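Local coordinates for protein cGAS/DncV-like nucleotidyltransferase in E. coli homolog (PDB 6E0O) that synthesises cyclic dinucleotide second messengers, probably including cyclic di-AMP with magnesium as cofactor, as the nucleotidyltransferase of a CBASS antiphage defence system, at residues K181-M192 / V223-S233. Numbering follows the deposited sequence.
Sequences KTNQTYRLYKRM and VYNVPNNQFIS
Phe231 drives its ring into the notch where helix 171-184 gives way to helix 188-205, two consecutive helices joined by a short type I' turn in the helical half of this CD-NTase. Thr185 CG2 lies 3.7 Å from Phe231 CD1, Leu188 CB packs against CD2, and Met192 CG reaches the ring edge at CE2; Met192 also touches Leu240 of helix 236-252. Near the start of helix 188-205, Tyr189 brings its CD1 to 3.6 Å from Val223 CG1, while the edge of Tyr224 is turned to the Tyr189 face, planes at 76°; the Tyr189 hydroxyl is hydrogen-bonded to Glu220 O. The Thr185-Leu188 turn makes the corner, and there Ser233 CB sits over the centre of the Tyr186 ring. Along the polar edge, Lys181 starts with CG anti to its N (chi1 -173°) and runs extended past Tyr224 until it bends at chi4. Its ammonium thus reaches the loop carbonyls: NZ donates hydrogen bonds to Val226 O and Asn228 OD1, both 2.7 Å, and a weak one to Tyr224 O. The same Asn228 amide uses ND2 to hydrogen-bond Gln184 OE1 at 3.1 Å, approaching from above the glutamine's carbonyl plane.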
ATOM      1  N   LYS A 181       2.716   1.189  15.103  1.00 11.10           N
ATOM      2  CA  LYS A 181       1.595   0.420  15.629  1.00 11.10           C
ATOM      3  C   LYS A 181       1.943  -1.058  15.730  1.00 10.78           C
ATOM      4  O   LYS A 181       1.619  -1.714  16.732  1.00 10.83           O
ATOM      5  CB  LYS A 181       0.332   0.614  14.800  1.00 11.32           C
ATOM      6  CG  LYS A 181      -0.872  -0.045  15.461  1.00 11.48           C
ATOM      7  CD  LYS A 181      -2.113   0.093  14.610  1.00 12.14           C
ATOM      8  CE  LYS A 181      -3.348  -0.509  15.269  1.00 12.42           C
ATOM      9  NZ  LYS A 181      -3.836   0.364  16.373  1.00 13.71           N
ATOM     10  N   THR A 182       2.606  -1.616  14.712  1.00 10.49           N
ATOM     11  CA  THR A 182       2.950  -3.032  14.813  1.00 10.33           C
ATOM     12  C   THR A 182       3.923  -3.265  15.962  1.00 10.49           C
ATOM     13  O   THR A 182       3.822  -4.264  16.681  1.00 11.78           O
ATOM     14  CB  THR A 182       3.430  -3.585  13.467  1.00 10.98           C
ATOM     15  OG1 THR A 182       2.836  -4.883  13.307  1.00 11.91           O
ATOM     16  CG2 THR A 182       4.915  -3.679  13.354  1.00 12.21           C
ATOM     17  N   ASN A 183       4.832  -2.327  16.183  1.00 11.24           N
ATOM     18  CA  ASN A 183       5.762  -2.462  17.296  1.00 11.80           C
ATOM     19  C   ASN A 183       5.069  -2.422  18.647  1.00 13.09           C
ATOM     20  O   ASN A 183       5.601  -2.980  19.609  1.00 14.00           O
ATOM     21  CB  ASN A 183       6.838  -1.384  17.205  1.00 12.72           C
ATOM     22  CG  ASN A 183       7.809  -1.617  16.053  1.00 12.71           C
ATOM     23  OD1 ASN A 183       7.823  -2.680  15.438  1.00 14.54           O
ATOM     24  ND2 ASN A 183       8.622  -0.617  15.762  1.00 13.75           N
ATOM     25  N   GLN A 184       3.899  -1.794  18.733  1.00 12.06           N
ATOM     26  CA  GLN A 184       3.174  -1.676  19.988  1.00 13.80           C
ATOM     27  C   GLN A 184       2.138  -2.766  20.197  1.00 14.35           C
ATOM     28  O   GLN A 184       1.563  -2.843  21.286  1.00 20.15           O
ATOM     29  CB  GLN A 184       2.428  -0.347  20.030  1.00 13.58           C
ATOM     30  CG  GLN A 184       3.309   0.862  20.133  1.00 15.84           C
ATOM     31  CD  GLN A 184       2.553   2.132  19.853  1.00 20.25           C
ATOM     32  OE1 GLN A 184       1.540   2.123  19.147  1.00 22.44           O
ATOM     33  NE2 GLN A 184       3.036   3.235  20.393  1.00 26.33           N
ATOM     34  N   THR A 185       1.859  -3.585  19.194  1.00 11.89           N
ATOM     35  CA  THR A 185       0.786  -4.566  19.253  1.00 12.15           C
ATOM     36  C   THR A 185       1.306  -5.995  19.153  1.00 11.91           C
ATOM     37  O   THR A 185       0.639  -6.866  18.597  1.00 12.31           O
ATOM     38  CB  THR A 185      -0.254  -4.307  18.164  1.00 11.58           C
ATOM     39  OG1 THR A 185       0.393  -4.254  16.881  1.00 11.02           O
ATOM     40  CG2 THR A 185      -1.018  -3.028  18.430  1.00 13.13           C
ATOM     41  N   TYR A 186       2.489  -6.258  19.700  1.00 12.21           N
ATOM     42  CA  TYR A 186       3.058  -7.599  19.659  1.00 12.49           C
ATOM     43  C   TYR A 186       3.241  -8.074  18.219  1.00 12.85           C
ATOM     44  O   TYR A 186       3.157  -9.271  17.929  1.00 13.96           O
ATOM     45  CB  TYR A 186       2.202  -8.585  20.462  1.00 13.27           C
ATOM     46  CG  TYR A 186       1.842  -8.066  21.829  1.00 16.01           C
ATOM     47  CD1 TYR A 186       2.786  -8.029  22.847  1.00 18.34           C
ATOM     48  CD2 TYR A 186       0.564  -7.604  22.104  1.00 19.05           C
ATOM     49  CE1 TYR A 186       2.468  -7.556  24.098  1.00 23.02           C
ATOM     50  CE2 TYR A 186       0.236  -7.126  23.359  1.00 22.47           C
ATOM     51  CZ  TYR A 186       1.197  -7.107  24.351  1.00 24.91           C
ATOM     52  OH  TYR A 186       0.893  -6.635  25.603  1.00 30.98           O
ATOM     53  N   ARG A 187       3.482  -7.129  17.302  1.00 12.15           N
ATOM     54  CA  ARG A 187       3.665  -7.387  15.876  1.00 12.34           C
ATOM     55  C   ARG A 187       2.372  -7.842  15.208  1.00 11.52           C
ATOM     56  O   ARG A 187       2.380  -8.236  14.037  1.00 12.12           O
ATOM     57  CB  ARG A 187       4.838  -8.342  15.622  1.00 14.67           C
ATOM     58  CG  ARG A 187       6.090  -7.937  16.434  1.00 14.76           C
ATOM     59  CD  ARG A 187       7.413  -8.383  15.781  1.00 16.37           C
ATOM     60  NE  ARG A 187       7.466  -7.824  14.439  1.00 16.47           N
ATOM     61  CZ  ARG A 187       7.697  -6.546  14.153  1.00 15.33           C
ATOM     62  NH1 ARG A 187       7.957  -5.661  15.112  1.00 17.02           N
ATOM     63  NH2 ARG A 187       7.648  -6.143  12.894  1.00 16.10           N
ATOM     64  N   LEU A 188       1.239  -7.718  15.893  1.00 11.10           N
ATOM     65  CA  LEU A 188      -0.010  -8.244  15.360  1.00 11.25           C
ATOM     66  C   LEU A 188      -0.703  -7.290  14.393  1.00 10.24           C
ATOM     67  O   LEU A 188      -1.480  -7.761  13.568  1.00 11.82           O
ATOM     68  CB  LEU A 188      -0.939  -8.676  16.496  1.00 11.31           C
ATOM     69  CG  LEU A 188      -0.423  -9.881  17.284  1.00 12.04           C
ATOM     70  CD1 LEU A 188      -1.234 -10.044  18.558  1.00 13.24           C
ATOM     71  CD2 LEU A 188      -0.476 -11.148  16.447  1.00 15.15           C
ATOM     72  N   TYR A 189      -0.434  -5.981  14.442  1.00 10.61           N
ATOM     73  CA  TYR A 189      -1.087  -5.078  13.491  1.00 10.85           C
ATOM     74  C   TYR A 189      -0.840  -5.539  12.045  1.00 10.48           C
ATOM     75  O   TYR A 189      -1.782  -5.796  11.281  1.00 10.75           O
ATOM     76  CB  TYR A 189      -0.643  -3.616  13.705  1.00 11.54           C
ATOM     77  CG  TYR A 189      -0.975  -2.745  12.512  1.00 10.37           C
ATOM     78  CD1 TYR A 189      -2.285  -2.617  12.071  1.00 11.31           C
ATOM     79  CD2 TYR A 189       0.023  -2.093  11.802  1.00 11.28           C
ATOM     80  CE1 TYR A 189      -2.589  -1.872  10.961  1.00 10.86           C
ATOM     81  CE2 TYR A 189      -0.281  -1.338  10.680  1.00 12.21           C
ATOM     82  CZ  TYR A 189      -1.586  -1.228  10.269  1.00 11.65           C
ATOM     83  OH  TYR A 189      -1.873  -0.485   9.146  1.00 13.50           O
ATOM     84  N   LYS A 190       0.432  -5.666  11.645  1.00  9.81           N
ATOM     85  CA  LYS A 190       0.694  -6.032  10.255  1.00 10.03           C
ATOM     86  C   LYS A 190       0.340  -7.487   9.982  1.00 10.28           C
ATOM     87  O   LYS A 190      -0.040  -7.829   8.863  1.00 11.15           O
ATOM     88  CB  LYS A 190       2.141  -5.736   9.857  1.00 12.34           C
ATOM     89  CG  LYS A 190       2.423  -4.244   9.776  1.00 13.60           C
ATOM     90  CD  LYS A 190       3.793  -3.928   9.232  1.00 15.83           C
ATOM     91  CE  LYS A 190       3.996  -2.423   9.151  1.00 18.10           C
ATOM     92  NZ  LYS A 190       5.359  -2.120   8.636  1.00 19.72           N
ATOM     93  N   ARG A 191       0.458  -8.355  10.989  1.00 10.25           N
ATOM     94  CA  ARG A 191       0.066  -9.751  10.816  1.00 10.32           C
ATOM     95  C   ARG A 191      -1.422  -9.871  10.520  1.00 10.53           C
ATOM     96  O   ARG A 191      -1.823 -10.666   9.666  1.00 10.73           O
ATOM     97  CB  ARG A 191       0.494 -10.556  12.042  1.00 10.53           C
ATOM     98  CG  ARG A 191       1.989 -10.738  12.044  1.00 11.11           C
ATOM     99  CD  ARG A 191       2.525 -11.388  13.280  1.00 12.29           C
ATOM    100  NE  ARG A 191       3.982 -11.288  13.271  1.00 13.29           N
ATOM    101  CZ  ARG A 191       4.764 -11.754  14.228  1.00 14.29           C
ATOM    102  NH1 ARG A 191       4.224 -12.370  15.267  1.00 16.86           N
ATOM    103  NH2 ARG A 191       6.073 -11.587  14.146  1.00 15.30           N
ATOM    104  N   MET A 192      -2.246  -9.056  11.185  1.00 10.98           N
ATOM    105  CA  MET A 192      -3.677  -9.043  10.906  1.00 10.49           C
ATOM    106  C   MET A 192      -3.975  -8.443   9.533  1.00 10.18           C
ATOM    107  O   MET A 192      -4.847  -8.943   8.813  1.00 11.05           O
ATOM    108  CB  MET A 192      -4.404  -8.273  12.006  1.00 10.73           C
ATOM    109  CG  MET A 192      -4.374  -8.988  13.351  1.00 11.71           C
ATOM    110  SD  MET A 192      -5.226 -10.586  13.324  1.00 12.25           S
ATOM    111  CE  MET A 192      -4.012 -11.664  14.076  1.00 13.88           C
ATOM    112  N   VAL A 223      -7.534  -1.640   9.725  1.00 10.27           N
ATOM    113  CA  VAL A 223      -6.955  -2.314  10.882  1.00 10.14           C
ATOM    114  C   VAL A 223      -6.210  -1.315  11.760  1.00 10.31           C
ATOM    115  O   VAL A 223      -6.161  -1.473  12.986  1.00 10.86           O
ATOM    116  CB  VAL A 223      -6.070  -3.492  10.433  1.00 10.79           C
ATOM    117  CG1 VAL A 223      -5.528  -4.232  11.635  1.00 11.21           C
ATOM    118  CG2 VAL A 223      -6.851  -4.445   9.536  1.00 11.58           C
ATOM    119  N   TYR A 224      -5.638  -0.276  11.156  1.00 10.03           N
ATOM    120  CA  TYR A 224      -4.884   0.721  11.901  1.00 11.01           C
ATOM    121  C   TYR A 224      -5.750   1.397  12.954  1.00 11.67           C
ATOM    122  O   TYR A 224      -5.246   1.799  14.008  1.00 11.66           O
ATOM    123  CB  TYR A 224      -4.309   1.773  10.931  1.00 11.71           C
ATOM    124  CG  TYR A 224      -3.471   2.817  11.633  1.00 11.56           C
ATOM    125  CD1 TYR A 224      -2.166   2.540  11.999  1.00 11.48           C
ATOM    126  CD2 TYR A 224      -3.989   4.062  11.965  1.00 13.06           C
ATOM    127  CE1 TYR A 224      -1.401   3.471  12.673  1.00 11.98           C
ATOM    128  CE2 TYR A 224      -3.232   4.992  12.631  1.00 13.24           C
ATOM    129  CZ  TYR A 224      -1.943   4.695  12.978  1.00 12.76           C
ATOM    130  OH  TYR A 224      -1.191   5.627  13.647  1.00 13.84           O
ATOM    131  N   ASN A 225      -7.045   1.544  12.687  1.00 11.05           N
ATOM    132  CA  ASN A 225      -7.943   2.239  13.602  1.00 11.40           C
ATOM    133  C   ASN A 225      -8.492   1.345  14.705  1.00 11.53           C
ATOM    134  O   ASN A 225      -9.202   1.840  15.590  1.00 13.66           O
ATOM    135  CB  ASN A 225      -9.077   2.913  12.823  1.00 12.26           C
ATOM    136  CG  ASN A 225      -8.616   4.169  12.100  1.00 12.56           C
ATOM    137  OD1 ASN A 225      -8.749   5.282  12.611  1.00 12.92           O
ATOM    138  ND2 ASN A 225      -8.066   3.998  10.905  1.00 12.34           N
ATOM    139  N   VAL A 226      -8.170   0.061  14.691  1.00 11.50           N
ATOM    140  CA  VAL A 226      -8.545  -0.808  15.813  1.00 11.16           C
ATOM    141  C   VAL A 226      -7.646  -0.493  16.983  1.00 11.11           C
ATOM    142  O   VAL A 226      -6.405  -0.501  16.833  1.00 12.22           O
ATOM    143  CB  VAL A 226      -8.415  -2.279  15.398  1.00 11.89           C
ATOM    144  CG1 VAL A 226      -8.681  -3.195  16.591  1.00 12.57           C
ATOM    145  CG2 VAL A 226      -9.359  -2.601  14.255  1.00 12.58           C
ATOM    146  N   PRO A 227      -8.168  -0.200  18.180  1.00 12.88           N
ATOM    147  CA  PRO A 227      -7.298   0.179  19.292  1.00 13.60           C
ATOM    148  C   PRO A 227      -6.283  -0.904  19.625  1.00 11.63           C
ATOM    149  O   PRO A 227      -6.550  -2.100  19.503  1.00 12.41           O
ATOM    150  CB  PRO A 227      -8.268   0.412  20.452  1.00 16.24           C
ATOM    151  CG  PRO A 227      -9.548   0.836  19.764  1.00 17.77           C
ATOM    152  CD  PRO A 227      -9.599  -0.045  18.531  1.00 14.30           C
ATOM    153  N   ASN A 228      -5.106  -0.456  20.059  1.00 12.11           N
ATOM    154  CA  ASN A 228      -4.020  -1.376  20.364  1.00 12.98           C
ATOM    155  C   ASN A 228      -4.430  -2.456  21.358  1.00 12.62           C
ATOM    156  O   ASN A 228      -3.927  -3.580  21.277  1.00 13.86           O
ATOM    157  CB  ASN A 228      -2.829  -0.603  20.929  1.00 13.11           C
ATOM    158  CG  ASN A 228      -2.046   0.133  19.864  1.00 14.79           C
ATOM    159  OD1 ASN A 228      -2.363   0.076  18.671  1.00 14.85           O
ATOM    160  ND2 ASN A 228      -1.004   0.829  20.290  1.00 18.88           N
ATOM    161  N   ASN A 229      -5.316  -2.136  22.310  1.00 13.79           N
ATOM    162  CA  ASN A 229      -5.678  -3.106  23.340  1.00 15.41           C
ATOM    163  C   ASN A 229      -6.577  -4.229  22.821  1.00 15.01           C
ATOM    164  O   ASN A 229      -6.947  -5.102  23.610  1.00 18.60           O
ATOM    165  CB  ASN A 229      -6.280  -2.420  24.570  1.00 17.98           C
ATOM    166  CG  ASN A 229      -7.652  -1.838  24.322  1.00 21.03           C
ATOM    167  OD1 ASN A 229      -8.236  -1.988  23.256  1.00 22.50           O
ATOM    168  ND2 ASN A 229      -8.186  -1.170  25.340  1.00 25.90           N
ATOM    169  N   GLN A 230      -6.904  -4.250  21.523  1.00 13.77           N
ATOM    170  CA  GLN A 230      -7.621  -5.371  20.927  1.00 14.09           C
ATOM    171  C   GLN A 230      -6.681  -6.451  20.411  1.00 11.91           C
ATOM    172  O   GLN A 230      -7.146  -7.526  20.021  1.00 12.56           O
ATOM    173  CB  GLN A 230      -8.475  -4.891  19.749  1.00 15.84           C
ATOM    174  CG  GLN A 230      -9.518  -3.868  20.103  1.00 18.30           C
ATOM    175  CD  GLN A 230     -10.604  -4.456  20.967  1.00 21.51           C
ATOM    176  OE1 GLN A 230     -11.163  -5.511  20.655  1.00 21.49           O
ATOM    177  NE2 GLN A 230     -10.908  -3.783  22.068  1.00 28.32           N
ATOM    178  N   PHE A 231      -5.380  -6.179  20.358  1.00 11.60           N
ATOM    179  CA  PHE A 231      -4.401  -7.123  19.834  1.00 11.77           C
ATOM    180  C   PHE A 231      -3.838  -7.922  21.005  1.00 12.15           C
ATOM    181  O   PHE A 231      -3.212  -7.362  21.907  1.00 14.39           O
ATOM    182  CB  PHE A 231      -3.321  -6.360  19.060  1.00 11.71           C
ATOM    183  CG  PHE A 231      -3.857  -5.631  17.844  1.00 11.02           C
ATOM    184  CD1 PHE A 231      -4.435  -4.382  17.972  1.00 11.86           C
ATOM    185  CD2 PHE A 231      -3.794  -6.201  16.585  1.00 11.37           C
ATOM    186  CE1 PHE A 231      -4.937  -3.707  16.878  1.00 11.75           C
ATOM    187  CE2 PHE A 231      -4.296  -5.529  15.476  1.00 10.97           C
ATOM    188  CZ  PHE A 231      -4.868  -4.280  15.625  1.00 11.57           C
ATOM    189  N   ILE A 232      -4.099  -9.224  21.000  1.00 11.86           N
ATOM    190  CA  ILE A 232      -3.842 -10.085  22.148  1.00 13.05           C
ATOM    191  C   ILE A 232      -2.595 -10.898  21.852  1.00 13.16           C
ATOM    192  O   ILE A 232      -2.598 -11.761  20.969  1.00 14.32           O
ATOM    193  CB  ILE A 232      -5.024 -11.019  22.421  1.00 13.16           C
ATOM    194  CG1 ILE A 232      -6.312 -10.236  22.598  1.00 14.71           C
ATOM    195  CG2 ILE A 232      -4.728 -11.905  23.641  1.00 16.00           C
ATOM    196  CD1 ILE A 232      -7.527 -11.139  22.500  1.00 18.81           C
ATOM    197  N   SER A 233      -1.540 -10.652  22.616  1.00 14.97           N
ATOM    198  CA  SER A 233      -0.283 -11.345  22.399  1.00 16.99           C
ATOM    199  C   SER A 233      -0.507 -12.849  22.348  1.00 20.39           C
ATOM    200  O   SER A 233      -1.123 -13.432  23.243  1.00 21.68           O
ATOM    201  CB  SER A 233       0.673 -11.007  23.541  1.00 19.10           C
ATOM    202  OG  SER A 233       1.899 -11.689  23.388  1.00 20.77           O
TER